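Local coordinates for histidine kinase (Methanosarcina mazei, PDB 3LI9), which probably acts as a membrane-bound sensor histidine kinase that phosphorylates a protein histidine with ATP, this chain being its extracellular double-Cache (PDC-fold) sensor domain, at residues I65-P70 with G112-E117; P142-G147 with I210-L215. All blocks are in the same frame, centred on the assembly; numbering follows the deposited sequence.

Contact 1 of 2, residues I65-P70 with G112-E117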
loop_
_atom_site.group_PDB
_atom_site.type_symbol
_atom_site.label_atom_id
_atom_site.label_comp_id
_atom_site.label_asym_id
_atom_site.label_seq_id
_atom_site.Cartn_x
_atom_site.Cartn_y
_atom_site.Cartn_z
ATOM N N ILE A 65 12.942 -0.044 14.047
ATOM C CA ILE A 65 11.847 -0.761 13.391
ATOM C C ILE A 65 12.190 -0.869 11.887
ATOM O O ILE A 65 11.924 -1.885 11.254
ATOM C CB ILE A 65 10.535 0.044 13.606
ATOM C CG1 ILE A 65 10.105 -0.077 15.074
ATOM C CG2 ILE A 65 9.386 -0.516 12.663
ATOM C CD1 ILE A 65 8.902 0.802 15.421
ATOM N N LEU A 66 12.758 0.162 11.259
ATOM C CA LEU A 66 13.127 0.058 9.842
ATOM C C LEU A 66 14.179 -1.044 9.627
ATOM O O LEU A 66 14.015 -1.895 8.774
ATOM C CB LEU A 66 13.654 1.425 9.355
ATOM C CG LEU A 66 14.221 1.366 7.929
ATOM C CD1 LEU A 66 13.001 1.123 6.992
ATOM C CD2 LEU A 66 14.829 2.724 7.631
ATOM N N ASN A 67 15.185 -1.027 10.474
ATOM C CA ASN A 67 16.322 -1.993 10.348
ATOM C C ASN A 67 15.889 -3.416 10.578
ATOM O O ASN A 67 16.517 -4.342 9.946
ATOM C CB ASN A 67 17.503 -1.571 11.229
ATOM C CG ASN A 67 18.282 -0.403 10.568
ATOM O OD1 ASN A 67 18.366 -0.305 9.291
ATOM N ND2 ASN A 67 18.875 0.439 11.386
ATOM N N GLU A 68 14.881 -3.653 11.414
ATOM C CA GLU A 68 14.442 -5.012 11.727
ATOM C C GLU A 68 13.367 -5.512 10.735
ATOM O O GLU A 68 12.882 -6.624 10.879
ATOM C CB GLU A 68 13.820 -5.034 13.143
ATOM C CG GLU A 68 14.856 -4.790 14.303
ATOM C CD GLU A 68 15.891 -5.855 14.456
ATOM O OE1 GLU A 68 15.770 -6.958 13.866
ATOM O OE2 GLU A 68 16.869 -5.589 15.149
ATOM N N ASN A 69 12.997 -4.663 9.753
ATOM C CA ASN A 69 11.938 -5.030 8.820
ATOM C C ASN A 69 12.384 -4.690 7.403
ATOM O O ASN A 69 12.064 -3.648 6.858
ATOM C CB ASN A 69 10.669 -4.199 9.147
ATOM C CG ASN A 69 9.932 -4.757 10.353
ATOM O OD1 ASN A 69 9.270 -5.791 10.273
ATOM N ND2 ASN A 69 10.054 -4.085 11.508
ATOM N N PRO A 70 13.131 -5.605 6.752
ATOM C CA PRO A 70 13.708 -5.331 5.439
ATOM C C PRO A 70 12.646 -5.125 4.356
ATOM O O PRO A 70 13.007 -4.641 3.271
ATOM C CB PRO A 70 14.561 -6.578 5.111
ATOM C CG PRO A 70 14.495 -7.473 6.308
ATOM C CD PRO A 70 13.441 -6.917 7.317
ATOM N N GLY A 112 19.407 4.702 -0.465
ATOM C CA GLY A 112 20.374 3.651 -0.133
ATOM C C GLY A 112 20.761 3.525 1.341
ATOM O O GLY A 112 20.388 2.577 2.036
ATOM N N PRO A 113 21.543 4.494 1.882
ATOM C CA PRO A 113 21.920 4.392 3.303
ATOM C C PRO A 113 20.706 4.884 4.187
ATOM O O PRO A 113 19.810 5.595 3.677
ATOM C CB PRO A 113 23.099 5.375 3.419
ATOM C CG PRO A 113 22.891 6.361 2.309
ATOM C CD PRO A 113 22.299 5.513 1.151
ATOM N N VAL A 114 20.672 4.506 5.440
ATOM C CA VAL A 114 19.575 4.939 6.366
ATOM C C VAL A 114 19.844 6.374 6.796
ATOM O O VAL A 114 20.916 6.707 7.293
ATOM C CB VAL A 114 19.500 4.030 7.602
ATOM C CG1 VAL A 114 18.498 4.517 8.640
ATOM C CG2 VAL A 114 19.203 2.571 7.163
ATOM N N ILE A 115 18.897 7.251 6.522
ATOM C CA ILE A 115 18.988 8.642 6.948
ATOM C C ILE A 115 17.675 9.096 7.584
ATOM O O ILE A 115 16.653 8.402 7.455
ATOM C CB ILE A 115 19.377 9.619 5.832
ATOM C CG1 ILE A 115 18.345 9.764 4.792
ATOM C CG2 ILE A 115 20.840 9.269 5.271
ATOM C CD1 ILE A 115 18.604 11.065 3.932
ATOM N N ILE A 116 17.721 10.227 8.329
ATOM C CA ILE A 116 16.441 10.758 8.837
ATOM C C ILE A 116 16.338 12.158 8.345
ATOM O O ILE A 116 17.264 12.958 8.574
ATOM C CB ILE A 116 16.325 10.728 10.391
ATOM C CG1 ILE A 116 16.450 9.263 10.859
ATOM C CG2 ILE A 116 15.001 11.413 10.757
ATOM C CD1 ILE A 116 16.375 9.080 12.379
ATOM N N GLU A 117 15.258 12.453 7.647
ATOM C CA GLU A 117 15.010 13.825 7.112
ATOM C C GLU A 117 13.576 14.179 7.449
ATOM O O GLU A 117 12.785 13.295 7.696
ATOM C CB GLU A 117 15.242 13.884 5.580
ATOM C CG GLU A 117 14.528 12.862 4.739
ATOM C CD GLU A 117 15.339 12.585 3.411
ATOM O OE1 GLU A 117 15.223 11.433 2.935
ATOM O OE2 GLU A 117 16.122 13.501 2.872
#
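V114 meets L66 and N67 with a different methyl each: CG1 stands anti to the backbone N (chi1 174°), while CG2 lies beside it and opposite the carbonyl carbon. On the helix side, N67 turns its CG back beside its own backbone N (chi1 -77°), which swings the amide toward V114. N67 OD1 then comes within 3.7 Å of V114 CG2, a van der Waals touch between a carbonyl oxygen and a methyl, with the two side chains passing at a slant. Deeper in, L66 reaches across with one branch, CD2, to V114 CG1 at 4.2 Å, and C107 and K109 pack against both residues. No hydrogen bond crosses. Just past helix 55-67, N69 folds back on it: ND2 donates almost straight (164°) to I65 O at 2.9 Å, with the acceptor in the plane of the amide, and N69 N binds L66 O at 3.1 Å. V114 also rests on K63, one turn earlier in the same helix. The contact joins the C-terminal end of helix 55-67 to the entry of strand 115-118, an antiparallel partner of strand 105-108: helix-on-sheet packing in the first of the two PAS-like modules of the PDC fold.

Contact 2 of 2, residues P142-G147 with I210-L215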
loop_
_atom_site.group_PDB
_atom_site.type_symbol
_atom_site.label_atom_id
_atom_site.label_comp_id
_atom_site.label_asym_id
_atom_site.label_seq_id
_atom_site.Cartn_x
_atom_site.Cartn_y
_atom_site.Cartn_z
ATOM N N PRO A 142 -0.973 3.093 -4.361
ATOM C CA PRO A 142 0.461 2.962 -4.687
ATOM C C PRO A 142 0.954 4.143 -5.501
ATOM O O PRO A 142 0.178 4.814 -6.237
ATOM C CB PRO A 142 0.513 1.690 -5.542
ATOM C CG PRO A 142 -0.917 1.730 -6.281
ATOM C CD PRO A 142 -1.723 1.984 -4.974
ATOM N N TYR A 143 2.236 4.428 -5.358
ATOM C CA TYR A 143 2.797 5.638 -6.020
ATOM C C TYR A 143 4.274 5.446 -6.184
ATOM O O TYR A 143 4.948 4.578 -5.554
ATOM C CB TYR A 143 2.494 6.892 -5.197
ATOM C CG TYR A 143 3.089 6.868 -3.805
ATOM C CD1 TYR A 143 4.390 7.388 -3.544
ATOM C CD2 TYR A 143 2.350 6.291 -2.739
ATOM C CE1 TYR A 143 4.922 7.321 -2.221
ATOM C CE2 TYR A 143 2.845 6.261 -1.434
ATOM C CZ TYR A 143 4.137 6.747 -1.201
ATOM O OH TYR A 143 4.655 6.738 0.053
ATOM N N PHE A 144 4.833 6.272 -7.070
ATOM C CA PHE A 144 6.289 6.302 -7.147
ATOM C C PHE A 144 6.858 7.473 -6.351
ATOM O O PHE A 144 6.272 8.575 -6.341
ATOM C CB PHE A 144 6.690 6.527 -8.613
ATOM C CG PHE A 144 6.500 5.325 -9.474
ATOM C CD1 PHE A 144 7.438 4.348 -9.477
ATOM C CD2 PHE A 144 5.331 5.171 -10.235
ATOM C CE1 PHE A 144 7.296 3.160 -10.250
ATOM C CE2 PHE A 144 5.195 3.975 -11.025
ATOM C CZ PHE A 144 6.181 2.997 -11.019
ATOM N N TYR A 145 8.015 7.227 -5.693
ATOM C CA TYR A 145 8.680 8.292 -4.930
ATOM C C TYR A 145 10.172 8.076 -5.099
ATOM O O TYR A 145 10.661 6.974 -4.880
ATOM C CB TYR A 145 8.272 8.263 -3.480
ATOM C CG TYR A 145 9.029 9.258 -2.638
ATOM C CD1 TYR A 145 8.700 10.601 -2.668
ATOM C CD2 TYR A 145 10.085 8.840 -1.860
ATOM C CE1 TYR A 145 9.384 11.506 -1.886
ATOM C CE2 TYR A 145 10.804 9.762 -1.048
ATOM C CZ TYR A 145 10.415 11.074 -1.087
ATOM O OH TYR A 145 11.105 11.970 -0.316
ATOM N N GLU A 146 10.850 9.093 -5.666
ATOM C CA GLU A 146 12.298 8.955 -5.937
ATOM C C GLU A 146 12.619 7.635 -6.624
ATOM O O GLU A 146 13.640 6.939 -6.342
ATOM C CB GLU A 146 13.143 9.329 -4.633
ATOM C CG GLU A 146 12.773 10.758 -4.171
ATOM C CD GLU A 146 13.474 11.286 -2.897
ATOM O OE1 GLU A 146 13.215 12.483 -2.488
ATOM O OE2 GLU A 146 14.246 10.493 -2.332
ATOM N N GLY A 147 11.781 7.278 -7.632
ATOM C CA GLY A 147 12.049 6.115 -8.462
ATOM C C GLY A 147 11.556 4.775 -7.892
ATOM O O GLY A 147 11.678 3.796 -8.542
ATOM N N ILE A 210 2.771 -0.763 -14.838
ATOM C CA ILE A 210 2.861 -0.808 -13.316
ATOM C C ILE A 210 2.857 0.612 -12.742
ATOM O O ILE A 210 3.723 1.473 -13.072
ATOM C CB ILE A 210 4.031 -1.631 -12.844
ATOM C CG1 ILE A 210 3.957 -3.090 -13.368
ATOM C CG2 ILE A 210 4.223 -1.547 -11.286
ATOM C CD1 ILE A 210 5.194 -3.917 -13.097
ATOM N N GLY A 211 1.874 0.878 -11.885
ATOM C CA GLY A 211 1.705 2.188 -11.282
ATOM C C GLY A 211 1.252 3.284 -12.195
ATOM O O GLY A 211 1.201 4.443 -11.762
ATOM N N GLU A 212 0.882 2.931 -13.441
ATOM C CA GLU A 212 0.615 3.922 -14.491
ATOM C C GLU A 212 -0.756 3.771 -15.097
ATOM O O GLU A 212 -1.464 4.766 -15.260
ATOM C CB GLU A 212 1.711 3.945 -15.566
ATOM C CG GLU A 212 3.113 4.353 -15.041
ATOM C CD GLU A 212 3.142 5.811 -14.483
ATOM O OE1 GLU A 212 2.184 6.566 -14.704
ATOM O OE2 GLU A 212 4.117 6.197 -13.787
ATOM N N LYS A 213 -1.180 2.559 -15.363
ATOM C CA LYS A 213 -2.443 2.367 -16.037
ATOM C C LYS A 213 -3.408 1.723 -15.048
ATOM O O LYS A 213 -2.963 0.988 -14.176
ATOM C CB LYS A 213 -2.246 1.400 -17.192
ATOM C CG LYS A 213 -3.586 1.157 -17.976
ATOM C CD LYS A 213 -3.302 0.533 -19.354
ATOM C CE LYS A 213 -2.246 1.330 -20.157
ATOM N NZ LYS A 213 -2.900 2.402 -20.962
ATOM N N SER A 214 -4.699 1.989 -15.178
ATOM C CA SER A 214 -5.711 1.320 -14.405
ATOM C C SER A 214 -6.659 0.494 -15.288
ATOM O O SER A 214 -6.806 0.755 -16.499
ATOM C CB SER A 214 -6.583 2.402 -13.721
ATOM O OG SER A 214 -7.673 1.758 -13.084
ATOM N N LEU A 215 -7.245 -0.544 -14.712
ATOM C CA LEU A 215 -8.300 -1.291 -15.387
ATOM C C LEU A 215 -9.348 -0.343 -15.907
ATOM O O LEU A 215 -9.932 -0.597 -16.973
ATOM C CB LEU A 215 -8.975 -2.294 -14.434
ATOM C CG LEU A 215 -8.057 -3.443 -14.056
ATOM C CD1 LEU A 215 -8.741 -4.362 -13.012
ATOM C CD2 LEU A 215 -7.679 -4.256 -15.220
HETATM O O HOH W 1 1.535 5.413 -9.308
#
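F144, in the short extended strand 143-145, faces a loop without regular structure that turns at G211 with positive phi (70°), and no direct hydrogen bond joins the two backbones. All the close approaches are made by the F144 ring. Its edge is presented to the carbonyl of I210, whose O lies near the ring plane at 3.5 Å from CZ and 3.6 Å from CE2, so the weakly positive C-H edge meets a partially negative oxygen. G211 CA comes up obliquely, 3.9 Å from F144 CE2. E212, bent at chi2, folds its carboxylate back to the ring, OE2 standing 3.7 Å from F144 CE2, again at a slant. The carboxylate and ring planes are nearly parallel, 8° apart, although the two side chains run at about a right angle. The contact bridges the two PAS-like modules of the double-Cache sensor domain: strand 143-145 pairs with strand 148-159 in the first sheet, whereas 210-215 belongs to the loop between strand 190-194 of the second sheet and helix 221-231. F149 meets the F144 ring with planes inclined and touches I210 and P142 as well. A water donates to G211 O at 2.7 Å and, weakly, to P142 O at 3.4 Å, linking the backbones indirectly. Within the connection from strand 190-194 to helix 221-231, G211 and K213 share backbone hydrogen bonds with F200, and S214 OG is bonded to T197 O and S216 N, while L215 packs on I223, A227 and I230 of the helix.

How the contacts relate
Both contacts reach the same antiparallel sheet, but they use it differently. Contact 1 stays inside the first module, closing a helix against the sheet, and is partly buried about a leucine. Contact 2 lies at the surface, nearer the centre of the chain, and carries that sheet across to a loop of the second module. Both rely on van der Waals touch, but their chemistry differs: aliphatic methyl packing with an exposed asparagine amide beside it in contact 1, an aromatic ring among carbonyl and carboxylate oxygens, plus a water that bridges the backbones with one firm and one weak bond, in contact 2. They follow one another along the chain, with centres about 22 Å apart and nearest atoms about 5 Å apart without touching.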